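Local structure of succinyl-CoA ligase (ADP-forming) subunit alpha (Methanosaeta concilii, 6HXI) at residues B[175-180]-B[210-215]; B[232-237]-B[276-281]; B[255-260]-B[292-297]; B[260-265]-B[285-290]. The protein is an archaeal enzyme subunit of the CoA-ligase family that binds coenzyme A and also carries a region related to the C-terminal domain of citrate synthase. All blocks are in the same frame, centred on the assembly; numbering follows the deposited sequence.

Interaction 1. Residues B[175-180]-B[210-215]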
loop_
_atom_site.group_PDB
_atom_site.type_symbol
_atom_site.label_atom_id
_atom_site.label_comp_id
_atom_site.label_asym_id
_atom_site.label_seq_id
_atom_site.Cartn_x
_atom_site.Cartn_y
_atom_site.Cartn_z
ATOM N N VAL B 175 -3.910 48.819 -40.587
ATOM C CA VAL B 175 -2.671 48.790 -39.799
ATOM C C VAL B 175 -2.707 49.850 -38.661
ATOM O O VAL B 175 -3.076 51.012 -38.876
ATOM C CB VAL B 175 -1.380 48.859 -40.687
ATOM C CG1 VAL B 175 -1.198 50.218 -41.336
ATOM C CG2 VAL B 175 -0.127 48.459 -39.908
ATOM N N SER B 176 -2.351 49.428 -37.455
ATOM C CA SER B 176 -2.291 50.326 -36.309
ATOM C C SER B 176 -0.996 50.119 -35.505
ATOM O O SER B 176 -0.177 49.259 -35.845
ATOM C CB SER B 176 -3.514 50.146 -35.415
ATOM O OG SER B 176 -3.516 48.877 -34.780
ATOM N N LYS B 177 -0.802 50.924 -34.465
ATOM C CA LYS B 177 0.298 50.742 -33.529
ATOM C C LYS B 177 -0.275 49.952 -32.350
ATOM O O LYS B 177 0.274 48.934 -31.961
ATOM C CB LYS B 177 0.874 52.092 -33.076
ATOM C CG LYS B 177 2.079 52.505 -33.894
ATOM C CD LYS B 177 2.292 54.005 -33.899
ATOM C CE LYS B 177 3.593 54.324 -34.603
ATOM N NZ LYS B 177 3.928 55.779 -34.595
ATOM N N SER B 178 -1.437 50.378 -31.854
ATOM C CA SER B 178 -2.140 49.794 -30.719
ATOM C C SER B 178 -2.834 48.466 -31.018
ATOM O O SER B 178 -3.514 48.325 -32.035
ATOM C CB SER B 178 -3.153 50.801 -30.184
ATOM O OG SER B 178 -4.009 50.267 -29.189
ATOM N N GLY B 179 -2.710 47.532 -30.080
ATOM C CA GLY B 179 -3.354 46.232 -30.157
ATOM C C GLY B 179 -4.839 46.299 -29.848
ATOM O O GLY B 179 -5.647 45.741 -30.592
ATOM N N GLY B 180 -5.198 46.966 -28.742
ATOM C CA GLY B 180 -6.589 47.128 -28.308
ATOM C C GLY B 180 -7.419 47.941 -29.291
ATOM O O GLY B 180 -8.598 47.639 -29.543
ATOM N N SER B 210 8.613 45.732 -37.763
ATOM C CA SER B 210 8.134 46.154 -39.074
ATOM C C SER B 210 7.354 47.450 -38.884
ATOM O O SER B 210 6.620 47.601 -37.900
ATOM C CB SER B 210 7.240 45.090 -39.704
ATOM O OG SER B 210 6.168 44.720 -38.851
ATOM N N ASN B 211 7.557 48.398 -39.792
ATOM C CA ASN B 211 6.901 49.694 -39.770
ATOM C C ASN B 211 5.541 49.573 -40.431
ATOM O O ASN B 211 5.274 48.576 -41.105
ATOM C CB ASN B 211 7.790 50.739 -40.474
ATOM C CG ASN B 211 9.009 51.082 -39.635
ATOM O OD1 ASN B 211 10.109 50.566 -39.856
ATOM N ND2 ASN B 211 8.805 51.862 -38.567
ATOM N N MET B 212 4.665 50.559 -40.219
ATOM C CA MET B 212 3.335 50.530 -40.816
ATOM C C MET B 212 3.401 50.443 -42.336
ATOM O O MET B 212 2.615 49.696 -42.928
ATOM C CB MET B 212 2.505 51.747 -40.397
ATOM C CG MET B 212 1.960 51.668 -38.987
ATOM S SD MET B 212 1.106 53.216 -38.610
ATOM C CE MET B 212 0.448 52.848 -37.158
ATOM N N LEU B 213 4.347 51.186 -42.967
ATOM C CA LEU B 213 4.504 51.214 -44.430
ATOM C C LEU B 213 4.761 49.845 -45.037
ATOM O O LEU B 213 4.229 49.578 -46.108
ATOM C CB LEU B 213 5.559 52.234 -44.911
ATOM C CG LEU B 213 5.687 52.410 -46.446
ATOM C CD1 LEU B 213 4.383 52.941 -47.078
ATOM C CD2 LEU B 213 6.886 53.266 -46.808
ATOM N N ASP B 214 5.531 48.967 -44.353
ATOM C CA ASP B 214 5.820 47.605 -44.827
ATOM C C ASP B 214 4.502 46.902 -45.177
ATOM O O ASP B 214 4.337 46.432 -46.317
ATOM C CB ASP B 214 6.599 46.799 -43.759
ATOM C CG ASP B 214 7.889 47.431 -43.255
ATOM O OD1 ASP B 214 8.204 48.570 -43.676
ATOM O OD2 ASP B 214 8.582 46.788 -42.428
ATOM N N HIS B 215 3.538 46.922 -44.208
ATOM C CA HIS B 215 2.208 46.342 -44.334
ATOM C C HIS B 215 1.352 47.104 -45.318
ATOM O O HIS B 215 0.700 46.449 -46.116
ATOM C CB HIS B 215 1.532 46.169 -42.973
ATOM C CG HIS B 215 2.414 45.442 -41.992
ATOM N ND1 HIS B 215 2.611 44.075 -42.074
ATOM C CD2 HIS B 215 3.185 45.931 -40.997
ATOM C CE1 HIS B 215 3.474 43.770 -41.120
ATOM N NE2 HIS B 215 3.843 44.849 -40.437
#

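Interaction 2. Residues B[232-237]-B[276-281]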
loop_
_atom_site.group_PDB
_atom_site.type_symbol
_atom_site.label_atom_id
_atom_site.label_comp_id
_atom_site.label_asym_id
_atom_site.label_seq_id
_atom_site.Cartn_x
_atom_site.Cartn_y
_atom_site.Cartn_z
ATOM N N GLY B 232 -2.321 55.771 -36.381
ATOM C CA GLY B 232 -1.019 55.999 -35.775
ATOM C C GLY B 232 -1.133 56.741 -34.461
ATOM O O GLY B 232 -2.235 56.885 -33.921
ATOM N N GLU B 233 0.016 57.193 -33.926
ATOM C CA GLU B 233 0.093 57.972 -32.678
ATOM C C GLU B 233 1.338 58.860 -32.664
ATOM O O GLU B 233 2.273 58.634 -33.439
ATOM C CB GLU B 233 0.000 57.080 -31.405
ATOM C CG GLU B 233 1.199 56.187 -31.173
ATOM C CD GLU B 233 1.240 55.355 -29.905
ATOM O OE1 GLU B 233 0.275 55.404 -29.100
ATOM O OE2 GLU B 233 2.270 54.665 -29.710
ATOM N N LEU B 234 1.350 59.862 -31.783
ATOM C CA LEU B 234 2.470 60.786 -31.605
ATOM C C LEU B 234 3.764 60.049 -31.219
ATOM O O LEU B 234 3.707 58.900 -30.736
ATOM C CB LEU B 234 2.115 61.871 -30.577
ATOM C CG LEU B 234 2.183 61.536 -29.087
ATOM C CD1 LEU B 234 1.864 62.751 -28.280
ATOM C CD2 LEU B 234 1.206 60.420 -28.687
ATOM N N GLY B 235 4.904 60.716 -31.447
ATOM C CA GLY B 235 6.225 60.170 -31.157
ATOM C C GLY B 235 6.750 59.340 -32.309
ATOM O O GLY B 235 6.001 58.564 -32.927
ATOM N N GLY B 236 8.034 59.523 -32.611
ATOM C CA GLY B 236 8.692 58.831 -33.715
ATOM C C GLY B 236 8.263 59.353 -35.071
ATOM O O GLY B 236 7.341 60.170 -35.159
ATOM N N GLU B 237 8.906 58.859 -36.139
ATOM C CA GLU B 237 8.652 59.352 -37.505
ATOM C C GLU B 237 8.125 58.302 -38.489
ATOM O O GLU B 237 8.277 58.485 -39.706
ATOM C CB GLU B 237 9.930 60.002 -38.064
ATOM C CG GLU B 237 10.204 61.395 -37.544
ATOM C CD GLU B 237 11.423 62.022 -38.192
ATOM O OE1 GLU B 237 11.309 62.471 -39.356
ATOM O OE2 GLU B 237 12.504 62.015 -37.560
ATOM N N ALA B 276 5.615 52.593 -25.205
ATOM C CA ALA B 276 7.012 53.056 -25.068
ATOM C C ALA B 276 7.382 54.182 -26.063
ATOM O O ALA B 276 8.048 55.139 -25.670
ATOM C CB ALA B 276 7.981 51.885 -25.196
ATOM N N GLY B 277 6.879 54.097 -27.296
ATOM C CA GLY B 277 7.165 55.097 -28.319
ATOM C C GLY B 277 6.256 56.310 -28.361
ATOM O O GLY B 277 6.488 57.205 -29.176
ATOM N N ALA B 278 5.197 56.347 -27.519
ATOM C CA ALA B 278 4.227 57.457 -27.512
ATOM C C ALA B 278 4.674 58.666 -26.682
ATOM O O ALA B 278 4.119 58.933 -25.612
ATOM C CB ALA B 278 2.840 56.969 -27.083
ATOM N N LYS B 279 5.709 59.381 -27.186
ATOM C CA LYS B 279 6.249 60.626 -26.627
ATOM C C LYS B 279 6.850 61.514 -27.739
ATOM O O LYS B 279 7.931 61.201 -28.253
ATOM C CB LYS B 279 7.265 60.392 -25.488
ATOM C CG LYS B 279 7.527 61.676 -24.699
ATOM C CD LYS B 279 8.638 61.559 -23.674
ATOM C CE LYS B 279 8.589 62.732 -22.717
ATOM N NZ LYS B 279 9.935 63.129 -22.227
ATOM N N ALA B 280 6.169 62.623 -28.089
ATOM C CA ALA B 280 6.633 63.548 -29.129
ATOM C C ALA B 280 7.842 64.368 -28.652
ATOM O O ALA B 280 7.699 65.294 -27.844
ATOM C CB ALA B 280 5.500 64.465 -29.577
ATOM N N ASN B 281 9.046 63.982 -29.115
ATOM C CA ASN B 281 10.303 64.657 -28.753
ATOM C C ASN B 281 10.413 65.995 -29.463
ATOM O O ASN B 281 10.848 66.974 -28.861
ATOM C CB ASN B 281 11.523 63.778 -29.083
ATOM C CG ASN B 281 11.642 62.502 -28.281
ATOM O OD1 ASN B 281 11.047 62.335 -27.206
ATOM N ND2 ASN B 281 12.464 61.583 -28.776
HETATM O O HOH W 1 7.177 55.734 -31.618
#

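Interaction 3. Residues B[255-260]-B[292-297]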
loop_
_atom_site.group_PDB
_atom_site.type_symbol
_atom_site.label_atom_id
_atom_site.label_comp_id
_atom_site.label_asym_id
_atom_site.label_seq_id
_atom_site.Cartn_x
_atom_site.Cartn_y
_atom_site.Cartn_z
ATOM N N LEU B 255 -6.514 55.870 -48.907
ATOM C CA LEU B 255 -5.999 55.655 -47.557
ATOM C C LEU B 255 -6.657 56.550 -46.498
ATOM O O LEU B 255 -6.528 57.774 -46.568
ATOM C CB LEU B 255 -4.467 55.865 -47.547
ATOM C CG LEU B 255 -3.743 55.477 -46.246
ATOM C CD1 LEU B 255 -2.713 54.422 -46.496
ATOM C CD2 LEU B 255 -3.114 56.687 -45.584
ATOM N N VAL B 256 -7.323 55.936 -45.497
ATOM C CA VAL B 256 -7.927 56.642 -44.355
ATOM C C VAL B 256 -6.830 56.693 -43.304
ATOM O O VAL B 256 -6.178 55.680 -43.055
ATOM C CB VAL B 256 -9.223 55.974 -43.811
ATOM C CG1 VAL B 256 -9.779 56.740 -42.616
ATOM C CG2 VAL B 256 -10.289 55.848 -44.903
ATOM N N ALA B 257 -6.585 57.863 -42.714
ATOM C CA ALA B 257 -5.518 57.979 -41.726
ATOM C C ALA B 257 -5.857 58.867 -40.542
ATOM O O ALA B 257 -6.410 59.946 -40.712
ATOM C CB ALA B 257 -4.254 58.479 -42.397
ATOM N N TRP B 258 -5.492 58.416 -39.333
ATOM C CA TRP B 258 -5.657 59.197 -38.114
ATOM C C TRP B 258 -4.505 58.945 -37.154
ATOM O O TRP B 258 -4.125 57.796 -36.939
ATOM C CB TRP B 258 -7.028 58.998 -37.436
ATOM C CG TRP B 258 -7.178 59.844 -36.197
ATOM C CD1 TRP B 258 -7.119 59.420 -34.899
ATOM C CD2 TRP B 258 -7.262 61.277 -36.146
ATOM N NE1 TRP B 258 -7.209 60.492 -34.045
ATOM C CE2 TRP B 258 -7.296 61.645 -34.782
ATOM C CE3 TRP B 258 -7.327 62.284 -37.122
ATOM C CZ2 TRP B 258 -7.406 62.979 -34.371
ATOM C CZ3 TRP B 258 -7.424 63.605 -36.715
ATOM C CH2 TRP B 258 -7.474 63.942 -35.355
ATOM N N VAL B 259 -3.945 60.029 -36.594
ATOM C CA VAL B 259 -2.845 59.977 -35.633
ATOM C C VAL B 259 -3.372 60.480 -34.274
ATOM O O VAL B 259 -3.844 61.613 -34.161
ATOM C CB VAL B 259 -1.582 60.744 -36.124
ATOM C CG1 VAL B 259 -0.466 60.677 -35.089
ATOM C CG2 VAL B 259 -1.093 60.203 -37.469
ATOM N N THR B 260 -3.326 59.605 -33.261
ATOM C CA THR B 260 -3.793 59.902 -31.897
ATOM C C THR B 260 -2.694 60.650 -31.101
ATOM O O THR B 260 -1.512 60.557 -31.434
ATOM C CB THR B 260 -4.235 58.604 -31.203
ATOM O OG1 THR B 260 -3.077 57.839 -30.925
ATOM C CG2 THR B 260 -5.177 57.771 -32.055
ATOM N N ASP B 292 -1.782 66.783 -40.107
ATOM C CA ASP B 292 -1.710 67.852 -41.106
ATOM C C ASP B 292 -0.951 67.386 -42.343
ATOM O O ASP B 292 -1.459 67.558 -43.450
ATOM C CB ASP B 292 -1.089 69.126 -40.516
ATOM C CG ASP B 292 -1.994 69.904 -39.576
ATOM O OD1 ASP B 292 -3.175 69.498 -39.403
ATOM O OD2 ASP B 292 -1.533 70.930 -39.026
ATOM N N ALA B 293 0.234 66.746 -42.153
ATOM C CA ALA B 293 1.055 66.203 -43.243
ATOM C C ALA B 293 0.305 65.082 -43.984
ATOM O O ALA B 293 0.495 64.915 -45.187
ATOM C CB ALA B 293 2.379 65.693 -42.703
ATOM N N PHE B 294 -0.566 64.329 -43.265
ATOM C CA PHE B 294 -1.399 63.277 -43.859
ATOM C C PHE B 294 -2.482 63.909 -44.753
ATOM O O PHE B 294 -2.685 63.435 -45.867
ATOM C CB PHE B 294 -2.022 62.366 -42.789
ATOM C CG PHE B 294 -1.384 61.000 -42.635
ATOM C CD1 PHE B 294 -1.369 60.093 -43.693
ATOM C CD2 PHE B 294 -0.863 60.591 -41.411
ATOM C CE1 PHE B 294 -0.797 58.820 -43.540
ATOM C CE2 PHE B 294 -0.291 59.319 -41.262
ATOM C CZ PHE B 294 -0.256 58.446 -42.327
ATOM N N ARG B 295 -3.145 64.984 -44.276
ATOM C CA ARG B 295 -4.179 65.701 -45.027
ATOM C C ARG B 295 -3.597 66.229 -46.350
ATOM O O ARG B 295 -4.162 65.959 -47.411
ATOM C CB ARG B 295 -4.737 66.866 -44.191
ATOM C CG ARG B 295 -6.178 66.686 -43.746
ATOM C CD ARG B 295 -6.623 67.794 -42.808
ATOM N NE ARG B 295 -6.139 67.592 -41.437
ATOM C CZ ARG B 295 -6.862 67.072 -40.443
ATOM N NH1 ARG B 295 -8.120 66.695 -40.652
ATOM N NH2 ARG B 295 -6.337 66.937 -39.234
ATOM N N GLN B 296 -2.425 66.908 -46.268
ATOM C CA GLN B 296 -1.662 67.505 -47.374
ATOM C C GLN B 296 -1.128 66.487 -48.393
ATOM O O GLN B 296 -0.869 66.860 -49.537
ATOM C CB GLN B 296 -0.504 68.357 -46.825
ATOM C CG GLN B 296 -0.954 69.661 -46.165
ATOM C CD GLN B 296 0.131 70.292 -45.332
ATOM O OE1 GLN B 296 1.189 70.688 -45.834
ATOM N NE2 GLN B 296 -0.119 70.427 -44.038
ATOM N N ALA B 297 -0.947 65.217 -47.978
ATOM C CA ALA B 297 -0.459 64.132 -48.844
ATOM C C ALA B 297 -1.572 63.462 -49.682
ATOM O O ALA B 297 -1.267 62.696 -50.596
ATOM C CB ALA B 297 0.284 63.094 -48.022
#

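Interaction 4. Residues B[260-265]-B[285-290]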
loop_
_atom_site.group_PDB
_atom_site.type_symbol
_atom_site.label_atom_id
_atom_site.label_comp_id
_atom_site.label_asym_id
_atom_site.label_seq_id
_atom_site.Cartn_x
_atom_site.Cartn_y
_atom_site.Cartn_z
ATOM N N THR B 260 -3.326 59.605 -33.261
ATOM C CA THR B 260 -3.793 59.902 -31.897
ATOM C C THR B 260 -2.694 60.650 -31.101
ATOM O O THR B 260 -1.512 60.557 -31.434
ATOM C CB THR B 260 -4.235 58.604 -31.203
ATOM O OG1 THR B 260 -3.077 57.839 -30.925
ATOM C CG2 THR B 260 -5.177 57.771 -32.055
ATOM N N GLY B 261 -3.094 61.360 -30.058
ATOM C CA GLY B 261 -2.176 62.127 -29.221
ATOM C C GLY B 261 -2.335 63.627 -29.380
ATOM O O GLY B 261 -1.376 64.369 -29.173
ATOM N N THR B 262 -3.545 64.081 -29.750
ATOM C CA THR B 262 -3.865 65.504 -29.922
ATOM C C THR B 262 -3.935 66.220 -28.563
ATOM O O THR B 262 -3.906 67.441 -28.522
ATOM C CB THR B 262 -5.132 65.708 -30.791
ATOM O OG1 THR B 262 -6.294 65.230 -30.106
ATOM C CG2 THR B 262 -5.025 65.047 -32.172
ATOM N N CYS B 263 -4.018 65.445 -27.452
ATOM C CA CYS B 263 -4.063 65.932 -26.067
ATOM C C CYS B 263 -2.736 66.561 -25.617
ATOM O O CYS B 263 -2.750 67.502 -24.824
ATOM C CB CYS B 263 -4.454 64.795 -25.137
ATOM S SG CYS B 263 -3.271 63.421 -25.138
ATOM N N SER B 264 -1.603 65.995 -26.081
ATOM C CA SER B 264 -0.228 66.362 -25.730
ATOM C C SER B 264 0.067 67.874 -25.590
ATOM O O SER B 264 0.587 68.234 -24.531
ATOM C CB SER B 264 0.769 65.729 -26.692
ATOM O OG SER B 264 2.100 65.906 -26.243
ATOM N N PRO B 265 -0.228 68.782 -26.573
ATOM C CA PRO B 265 0.107 70.213 -26.375
ATOM C C PRO B 265 -0.590 70.908 -25.203
ATOM O O PRO B 265 -0.080 71.921 -24.717
ATOM C CB PRO B 265 -0.279 70.857 -27.709
ATOM C CG PRO B 265 -0.306 69.740 -28.687
ATOM C CD PRO B 265 -0.810 68.568 -27.914
ATOM N N GLU B 285 7.092 65.206 -34.445
ATOM C CA GLU B 285 6.607 63.984 -33.810
ATOM C C GLU B 285 5.177 64.082 -33.245
ATOM O O GLU B 285 4.589 63.046 -32.947
ATOM C CB GLU B 285 7.589 63.521 -32.726
ATOM C CG GLU B 285 8.861 62.896 -33.266
ATOM C CD GLU B 285 9.799 62.349 -32.205
ATOM O OE1 GLU B 285 11.023 62.591 -32.319
ATOM O OE2 GLU B 285 9.319 61.670 -31.267
ATOM N N THR B 286 4.613 65.291 -33.103
ATOM C CA THR B 286 3.254 65.491 -32.560
ATOM C C THR B 286 2.145 64.964 -33.479
ATOM O O THR B 286 2.333 64.884 -34.690
ATOM C CB THR B 286 2.990 66.981 -32.207
ATOM O OG1 THR B 286 2.955 67.776 -33.394
ATOM C CG2 THR B 286 3.971 67.544 -31.198
ATOM N N ALA B 287 0.975 64.664 -32.898
ATOM C CA ALA B 287 -0.202 64.194 -33.626
ATOM C C ALA B 287 -0.694 65.253 -34.636
ATOM O O ALA B 287 -1.078 64.894 -35.755
ATOM C CB ALA B 287 -1.314 63.821 -32.656
ATOM N N GLN B 288 -0.634 66.546 -34.262
ATOM C CA GLN B 288 -1.049 67.666 -35.122
ATOM C C GLN B 288 -0.212 67.743 -36.396
ATOM O O GLN B 288 -0.786 67.721 -37.485
ATOM C CB GLN B 288 -1.073 69.010 -34.357
ATOM C CG GLN B 288 -2.285 69.175 -33.414
ATOM C CD GLN B 288 -2.191 68.437 -32.075
ATOM O OE1 GLN B 288 -1.208 67.731 -31.756
ATOM N NE2 GLN B 288 -3.205 68.622 -31.233
ATOM N N ALA B 289 1.131 67.770 -36.270
ATOM C CA ALA B 289 2.068 67.787 -37.398
ATOM C C ALA B 289 1.871 66.567 -38.319
ATOM O O ALA B 289 1.947 66.708 -39.538
ATOM C CB ALA B 289 3.495 67.822 -36.886
ATOM N N LYS B 290 1.570 65.399 -37.741
ATOM C CA LYS B 290 1.324 64.150 -38.480
ATOM C C LYS B 290 -0.007 64.148 -39.251
ATOM O O LYS B 290 -0.017 63.812 -40.438
ATOM C CB LYS B 290 1.439 62.921 -37.555
ATOM C CG LYS B 290 2.872 62.652 -37.092
ATOM C CD LYS B 290 2.963 61.449 -36.185
ATOM C CE LYS B 290 4.391 61.111 -35.821
ATOM N NZ LYS B 290 4.502 59.786 -35.135
HETATM O O HOH W 2 0.564 65.748 -30.353
#

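Interaction 1. Residues B[175-180]-B[210-215]
Val175, near the end of strand 172-176, lies across from Met212 in the opening turn of helix 212-221, with 6.3 Å between their CA atoms. The strand then gives way to a short turn at Lys177 and Ser178, and Ser178 caps helix 179-192 through a bond from Met181 N to its OG. Ser176 OG steadies this turn by bonding to Ser178 O at 2.8 Å.

No hydrogen bond spans the two segments, and the contact is carried by aliphatic groups and by the Ser176-Lys177 peptide. With chi1 of 70°, Val175 sends CG2 anti to its own N and toward the helix, where it meets Met212 CG at 3.9 Å and His215 CB at 4.2 Å. Met212 runs out extended to end against that peptide, where the strand stops, with Met212 CE 3.5 Å from Ser176 C. Met212 CE also lies 3.7 Å from Lys177 CG, the lysine chain passing it at about a right angle before NZ forms a salt bridge with Glu239. Behind the apolar layer, His215 NE2 donates in its ring plane to Ser210 OG at 2.8 Å, which ties the helix back to its lead-in loop.

Helix 212-221 follows strand 196-201 and leads into strand 227-233, packing on the strand between them: a beta-alpha-beta crossover of a Rossmann-like sheet, with Gly179 of the coenzyme A pocket just past the strand's C-terminal end.

Interaction 2. Residues B[232-237]-B[276-281]
Two chain turns meet here almost backbone to backbone: Gly235 and Ala280 bring their CA atoms to 4.0 Å while the touching parts, 233-236 and 277-280, run nearly perpendicular, at 87°. Lacking a side chain, Gly235 lets the carbonyls of the loop come close, and its CA makes a CA-H...O contact with Gly277 O at 3.6 Å. A second such contact runs the other way and is nearly straight, Ala278 CA pointing its hydrogen at Leu234 O with an angle of 170°.

Around this core pack two alanine methyls, a leucine and a carboxylate. Ala278 CB rests against the carboxylate of Glu233, 3.5 Å from OE2 and little farther from OE1. Leu234 spreads its two methyls over two alanines, CD2 meeting Ala278 CB at 4.1 Å and CD1 meeting Ala280 CB at 4.2 Å.

The loop makes an inverse gamma turn centred on Ala278, with a weak bond from Lys279 N to Gly277 O. A water lies 2.9 Å from Gly277 O and reaches more weakly to Gly235 O. Farther out, Arg206 holds Lys279 O, His275 makes a weak bond to Glu233 OE1, and Lys290 NZ gathers the carbonyls of Glu233, Gly235 and Gly236.

The contact thus fastens the long connection between strand 255-260 and helix 287-297 to the C-terminal end of strand 227-233, whose continuation at Leu234 pairs through its backbone with Thr260 of the adjacent parallel strand.

Interaction 3. Residues B[255-260]-B[292-297]
Phe294 carries this contact, laying its ring against three residues that alternate along one side of strand 255-260. Ala257, the middle of the three, sets CB over one face of the ring, somewhat toward the rim, 3.6 Å from the centroid of Phe294 and 15° off the normal, a clear CH-pi interaction. Beyond it on the same side of the strand, Val259 brings CG2 to 4.0 Å from Phe294 CD2, approaching at about a right angle to the phenylalanine side chain. With chi1 of 179°, Val259 places CG1 anti to the backbone N, which leaves CG2 as the branch that touches the ring. At the other end, Leu255 CD2 reaches Phe294 CE1 at 3.8 Å, so the ring is bracketed by aliphatic groups along the strand.

A looser contact comes round the strand's other side. Arg295 NH2 lies at the edge of the Trp258 ring, 4.3 Å from CZ3 and near the ring plane.

The axes of strand 255-260 and of the helical segment 292-297 approach to 8.9 Å and run antiparallel, at 166°. Strand 255-260 borders strand 227-233, Ile242 and Ile243 of helix 239-247 enclose Phe294 further, and helix 308-322 covers the opposite face of the sheet at Val256 and Trp258.

Interaction 4. Residues B[260-265]-B[285-290]
Gly261 and Ala287 approach to 5.3 Å between CA atoms where the turn after strand 255-260 passes the first turn of helix 287-297. This is the strand-exit and helix-entry corner of a Rossmann-like beta-alpha connection, with Thr286 as N-cap; its OG1 receives a weak bond from Ala289 N.

Ala287 CB pushes into the turn itself, 3.4 Å from Gly261 C and 3.5 Å from Thr260 O, and Thr262 CG2 packs on the same methyl at 3.9 Å. Gly261 makes the bend with a positive phi of 110°. The polar tie is Gln288, whose chain folds at chi2 (79°) and carries its amide back over the turn. Its NE2 donates to Thr262 O at 3.0 Å, lying in the carbonyl plane on a lone pair, while the acceptor lies in the amide plane of Gln288. Pro265 CG meets the other end of that amide, 3.8 Å from Gln288 OE1. The turn is gripped from outside as well, since Asp288 of the neighbouring citrate lyase chain accepts from Gly261 N and Cys263 N.

One water completes the corner: it donates to Gly261 O at 2.7 Å and to Gln288 OE1, and it accepts from Ala287 N at 2.8 Å.

How the interactions relate
Interactions 1, 2 and 4 lie at the C-terminal ends of three adjacent parallel strands, and interaction 3 runs along the last of these. Distance from coenzyme A grows from interaction 1 through 2 to 4. Interaction 1 holds Gly179, which touches coenzyme A; the side chain of Glu233 in interaction 2 is about 11 Å from it and that of Thr260 in interaction 4 about 14 Å. Interactions 2 and 4, with centres 9 Å apart, interlock through a probable hydrogen bond between Gly235 N and Glu285 O of 2.8 Å. Interactions 3 and 4 share Thr260 and helix 287-297, one at each end of it. Glu239 joins interactions 1 and 4, forming salt bridges with Lys177 and with Lys290.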